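Local coordinates for protein esterase (Staphylococcus aureus subsp. aureus USA300_TCH1516, PDB 3D7R) that is a putative esterase of the alpha/beta hydrolase fold that may hydrolyse ester bonds, at residues A[99-104]-A[120-125]; A[257-262]-A[274-279]. All blocks are in the same frame, centred on the assembly; numbering follows the deposited sequence.

Contact 1. Residues A[99-104]-A[120-125]; sequences ILYIHG and DKITLS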
# COMPACT_ATOMS: atom_id res chain seq x y z
N ILE A 99 -8.10 6.59 -8.63
CA ILE A 99 -7.11 6.23 -7.61
C ILE A 99 -6.52 4.87 -8.01
O ILE A 99 -7.23 3.87 -8.10
CB ILE A 99 -7.70 6.11 -6.19
CG1 ILE A 99 -8.17 7.48 -5.69
CG2 ILE A 99 -6.66 5.50 -5.21
CD1 ILE A 99 -9.17 7.41 -4.50
N LEU A 100 -5.22 4.86 -8.31
CA LEU A 100 -4.51 3.60 -8.52
C LEU A 100 -4.17 3.06 -7.14
O LEU A 100 -3.30 3.61 -6.45
CB LEU A 100 -3.22 3.83 -9.34
CG LEU A 100 -2.35 2.60 -9.63
CD1 LEU A 100 -3.19 1.42 -10.20
CD2 LEU A 100 -1.20 2.95 -10.59
N TYR A 101 -4.83 1.99 -6.73
CA TYR A 101 -4.65 1.47 -5.37
C TYR A 101 -3.73 0.26 -5.33
O TYR A 101 -4.06 -0.78 -5.93
CB TYR A 101 -6.00 1.15 -4.68
CG TYR A 101 -5.81 0.97 -3.19
CD1 TYR A 101 -6.06 2.02 -2.30
CD2 TYR A 101 -5.31 -0.23 -2.67
CE1 TYR A 101 -5.84 1.86 -0.93
CE2 TYR A 101 -5.10 -0.39 -1.32
CZ TYR A 101 -5.35 0.66 -0.46
OH TYR A 101 -5.12 0.49 0.87
N ILE A 102 -2.62 0.37 -4.59
CA ILE A 102 -1.63 -0.72 -4.47
C ILE A 102 -1.79 -1.38 -3.08
O ILE A 102 -1.40 -0.81 -2.06
CB ILE A 102 -0.17 -0.20 -4.67
CG1 ILE A 102 -0.03 0.69 -5.93
CG2 ILE A 102 0.81 -1.38 -4.69
CD1 ILE A 102 -0.52 0.06 -7.27
N HIS A 103 -2.37 -2.58 -3.06
CA HIS A 103 -2.80 -3.20 -1.82
C HIS A 103 -1.62 -3.77 -1.00
O HIS A 103 -0.61 -4.19 -1.57
CB HIS A 103 -3.84 -4.27 -2.10
CG HIS A 103 -3.28 -5.51 -2.73
ND1 HIS A 103 -2.70 -6.52 -1.99
CD2 HIS A 103 -3.23 -5.91 -4.02
CE1 HIS A 103 -2.32 -7.49 -2.80
NE2 HIS A 103 -2.63 -7.15 -4.04
N GLY A 104 -1.76 -3.76 0.32
CA GLY A 104 -0.74 -4.37 1.19
C GLY A 104 -0.75 -5.90 1.18
O GLY A 104 -1.62 -6.54 0.58
N ASP A 120 -14.14 -0.09 -1.38
CA ASP A 120 -15.54 0.27 -1.57
C ASP A 120 -15.87 1.59 -0.87
O ASP A 120 -16.38 2.52 -1.51
CB ASP A 120 -16.45 -0.86 -1.08
CG ASP A 120 -17.88 -0.69 -1.54
OD1 ASP A 120 -18.10 -0.32 -2.70
OD2 ASP A 120 -18.79 -0.94 -0.73
N LYS A 121 -15.52 1.69 0.42
CA LYS A 121 -15.74 2.93 1.19
C LYS A 121 -15.04 4.14 0.60
O LYS A 121 -15.64 5.21 0.54
CB LYS A 121 -15.31 2.78 2.66
CG LYS A 121 -16.02 1.66 3.43
CD LYS A 121 -16.47 2.14 4.80
CE LYS A 121 -16.89 0.98 5.69
NZ LYS A 121 -18.02 0.16 5.17
N ILE A 122 -13.78 3.98 0.18
CA ILE A 122 -13.04 5.10 -0.40
C ILE A 122 -13.70 5.56 -1.71
O ILE A 122 -13.77 6.78 -1.99
CB ILE A 122 -11.54 4.72 -0.66
CG1 ILE A 122 -10.77 4.58 0.67
CG2 ILE A 122 -10.85 5.78 -1.54
CD1 ILE A 122 -9.46 3.83 0.53
N THR A 123 -14.13 4.59 -2.52
CA THR A 123 -14.85 4.91 -3.75
C THR A 123 -16.07 5.79 -3.45
O THR A 123 -16.26 6.83 -4.06
CB THR A 123 -15.33 3.63 -4.49
OG1 THR A 123 -14.21 2.76 -4.73
CG2 THR A 123 -16.03 3.97 -5.84
N LEU A 124 -16.89 5.35 -2.50
CA LEU A 124 -18.11 6.05 -2.17
C LEU A 124 -17.85 7.42 -1.53
O LEU A 124 -18.64 8.35 -1.73
CB LEU A 124 -19.00 5.19 -1.26
CG LEU A 124 -20.04 4.30 -1.98
CD1 LEU A 124 -19.39 3.25 -2.87
CD2 LEU A 124 -20.95 3.63 -0.95
N SER A 125 -16.75 7.54 -0.77
CA SER A 125 -16.40 8.84 -0.15
C SER A 125 -15.73 9.85 -1.07
O SER A 125 -15.99 11.05 -0.98
CB SER A 125 -15.52 8.63 1.09
OG SER A 125 -16.18 7.77 2.01

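Contact 2. Residues A[257-262]-A[274-279]; sequences PPVYMF and KLFEQM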
# COMPACT_ATOMS: atom_id res chain seq x y z
N PRO A 257 5.14 14.64 -5.96
CA PRO A 257 3.86 15.34 -5.81
C PRO A 257 3.51 15.41 -4.32
O PRO A 257 4.17 14.73 -3.51
CB PRO A 257 2.88 14.43 -6.56
CG PRO A 257 3.45 13.07 -6.39
CD PRO A 257 4.96 13.27 -6.49
N PRO A 258 2.48 16.21 -3.94
CA PRO A 258 2.05 16.26 -2.54
C PRO A 258 1.78 14.86 -1.98
O PRO A 258 1.13 14.06 -2.64
CB PRO A 258 0.74 17.06 -2.60
CG PRO A 258 0.93 17.97 -3.79
CD PRO A 258 1.70 17.14 -4.79
N VAL A 259 2.28 14.60 -0.77
CA VAL A 259 2.13 13.28 -0.11
C VAL A 259 1.25 13.41 1.13
O VAL A 259 1.35 14.41 1.88
CB VAL A 259 3.53 12.63 0.23
CG1 VAL A 259 3.37 11.26 0.97
CG2 VAL A 259 4.37 12.41 -1.04
N TYR A 260 0.35 12.44 1.32
CA TYR A 260 -0.60 12.42 2.44
C TYR A 260 -0.41 11.08 3.06
O TYR A 260 -0.56 10.07 2.39
CB TYR A 260 -2.04 12.56 1.94
CG TYR A 260 -2.23 13.84 1.15
CD1 TYR A 260 -2.81 14.95 1.74
CD2 TYR A 260 -1.75 13.95 -0.17
CE1 TYR A 260 -2.95 16.15 1.05
CE2 TYR A 260 -1.90 15.16 -0.88
CZ TYR A 260 -2.50 16.25 -0.26
OH TYR A 260 -2.66 17.45 -0.92
N MSE A 261 -0.01 11.06 4.32
CA MSE A 261 0.36 9.79 4.97
C MSE A 261 -0.48 9.57 6.21
O MSE A 261 -0.76 10.53 6.96
CB MSE A 261 1.85 9.79 5.32
CG MSE A 261 2.35 8.50 5.99
SE MSE A 261 4.29 8.47 5.99
CE MSE A 261 4.66 9.99 7.17
N PHE A 262 -0.87 8.32 6.41
CA PHE A 262 -1.69 7.90 7.55
C PHE A 262 -0.97 6.77 8.26
O PHE A 262 -0.45 5.86 7.61
CB PHE A 262 -3.08 7.41 7.10
CG PHE A 262 -3.90 8.49 6.47
CD1 PHE A 262 -4.86 9.16 7.23
CD2 PHE A 262 -3.68 8.88 5.14
CE1 PHE A 262 -5.61 10.20 6.67
CE2 PHE A 262 -4.43 9.90 4.57
CZ PHE A 262 -5.39 10.58 5.34
N LYS A 274 8.02 8.95 10.79
CA LYS A 274 8.45 10.24 11.32
C LYS A 274 9.74 10.71 10.66
O LYS A 274 9.90 11.90 10.37
CB LYS A 274 8.64 10.20 12.85
CG LYS A 274 7.33 9.99 13.66
CD LYS A 274 6.36 11.17 13.55
CE LYS A 274 6.58 12.19 14.65
NZ LYS A 274 5.72 13.39 14.41
N LEU A 275 10.66 9.77 10.41
CA LEU A 275 11.91 10.08 9.70
C LEU A 275 11.64 10.54 8.26
O LEU A 275 12.18 11.56 7.79
CB LEU A 275 12.85 8.88 9.69
CG LEU A 275 14.18 9.03 8.93
CD1 LEU A 275 14.97 10.29 9.39
CD2 LEU A 275 15.01 7.77 9.10
N PHE A 276 10.80 9.80 7.55
CA PHE A 276 10.38 10.22 6.21
C PHE A 276 9.74 11.62 6.22
O PHE A 276 10.05 12.47 5.39
CB PHE A 276 9.41 9.20 5.62
CG PHE A 276 8.85 9.58 4.27
CD1 PHE A 276 9.67 9.60 3.13
CD2 PHE A 276 7.48 9.87 4.13
CE1 PHE A 276 9.15 9.94 1.88
CE2 PHE A 276 6.95 10.20 2.88
CZ PHE A 276 7.79 10.22 1.75
N GLU A 277 8.86 11.88 7.19
CA GLU A 277 8.28 13.21 7.28
C GLU A 277 9.34 14.31 7.44
O GLU A 277 9.24 15.37 6.81
CB GLU A 277 7.26 13.29 8.41
CG GLU A 277 6.60 14.66 8.53
CD GLU A 277 5.81 14.84 9.82
OE1 GLU A 277 6.16 14.26 10.87
OE2 GLU A 277 4.83 15.59 9.77
N GLN A 278 10.34 14.07 8.30
CA GLN A 278 11.44 15.03 8.51
C GLN A 278 12.22 15.28 7.21
O GLN A 278 12.56 16.43 6.89
CB GLN A 278 12.38 14.53 9.62
CG GLN A 278 11.84 14.76 11.06
CD GLN A 278 11.67 16.24 11.38
OE1 GLN A 278 12.56 17.04 11.12
NE2 GLN A 278 10.52 16.61 11.95
N MSE A 279 12.49 14.21 6.46
CA MSE A 279 13.19 14.35 5.17
C MSE A 279 12.37 15.17 4.14
O MSE A 279 12.92 16.00 3.44
CB MSE A 279 13.56 12.98 4.60
CG MSE A 279 14.53 12.19 5.45
SE MSE A 279 14.56 10.32 4.81
CE MSE A 279 15.22 10.64 3.03

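Contact 1. Residues A[99-104]-A[120-125]
Ile122 of helix 113-126 packs onto Ile99 and Tyr101 of strand 98-102, within a beta-alpha-beta unit of the alpha/beta hydrolase fold that runs on into strand 129-133. The two branches of Ile122 divide the work. CG1 lies beside the backbone N (chi1 -71°), which leaves the CG2 methyl anti to it; CG2 meets CD1 of Ile99 at 3.8 Å, and the two isoleucine side chains cross at about a right angle. The longer branch leads its CD1 obliquely to the Tyr101 ring, where it comes within 4.4 Å of CE1. The interface is small, buried and wholly apolar.

Tyr101 OH is hydrogen-bonded to OD1 of Asp171, which also takes the bond from the backbone N of Gly104, so one carboxylate oxygen ties the strand's tyrosine to the loop that follows. There His103 ND1 donates to Gly104 O at 2.8 Å, nearly in the imidazole plane, while its NE2 is paired with Lys137 NZ and its ring stacks with Tyr135. His103 and Gly104 begin a His-Gly-Gly sequence, consistent with the loop that lines the oxyanion hole in hormone-sensitive-lipase-like relatives. On the helix, Lys121 O is gripped from opposite faces of its plane, by Ser125 N and by Ser125 OG at 3.0 Å.

Backbone hydrogen bonds from Ile99 and Tyr101 join the strand to strand 129-133, whose Val130 touches Tyr101 and Thr123, and those from Leu100 join it to strand 166-171. Helix 305-318 borders the contact through Ile318 on Ile99 and Ile311 on Lys121, while the alternate strand side chains, Leu100 and Ile102, pack on helix 143-161.

Contact 2. Residues A[257-262]-A[274-279]
Met261, a selenomethionine, and Val259 reach from strand 259-264 to Phe276 of helix 270-282, which runs nearly antiparallel to the strand at 161° with the short axes 11.0 Å apart. The chain of Met261 is stretched through its first two torsions, CG lying anti to the backbone N, and then bends at the selenium (chi3 65°). SE thereby lies 3.9 Å from Phe276 CD2, and the bend carries CE back to 4.1 Å from the same ring carbon. CE also approaches CB of Glu277, at 4.4 Å. Phe276 has its ring anti to the backbone N, directed at the strand, and CG1 of Val259 meets CE2 at the ring edge, near its plane, at 4.2 Å.

Ile287, Leu203 and Ile253 also touch Phe276.

The selenium stands 72° off the normal of the Phe276 ring, a Met-aromatic contact of oblique geometry. Cohesion here therefore rests on dispersion and the hydrophobic effect, while the charged ends of Glu277, partly exposed, and Lys274, exposed, meet each other in a long salt bridge between OE1 and NZ.

How the contacts relate
Both contacts place a helix on the same mixed sheet, and strands 166-171 and 195-199 lie between their two strands. Their centres are 20 Å apart and their nearest atoms about 9 Å. They cover opposite faces: contact 1 shares its side with helix 305-318, against which Phe262, alternating with Met261, also packs, whereas contact 2 lies on the other side. Contact 1 lies nearer the region that would match the active site of relatives, through Asp171 in a turn placed like a nucleophile elbow, although Gly172 stands where they usually carry the serine. The sodium ion is about 12 Å from the side chain of Tyr101. Contact 2 lies beside the outermost strand 287-292.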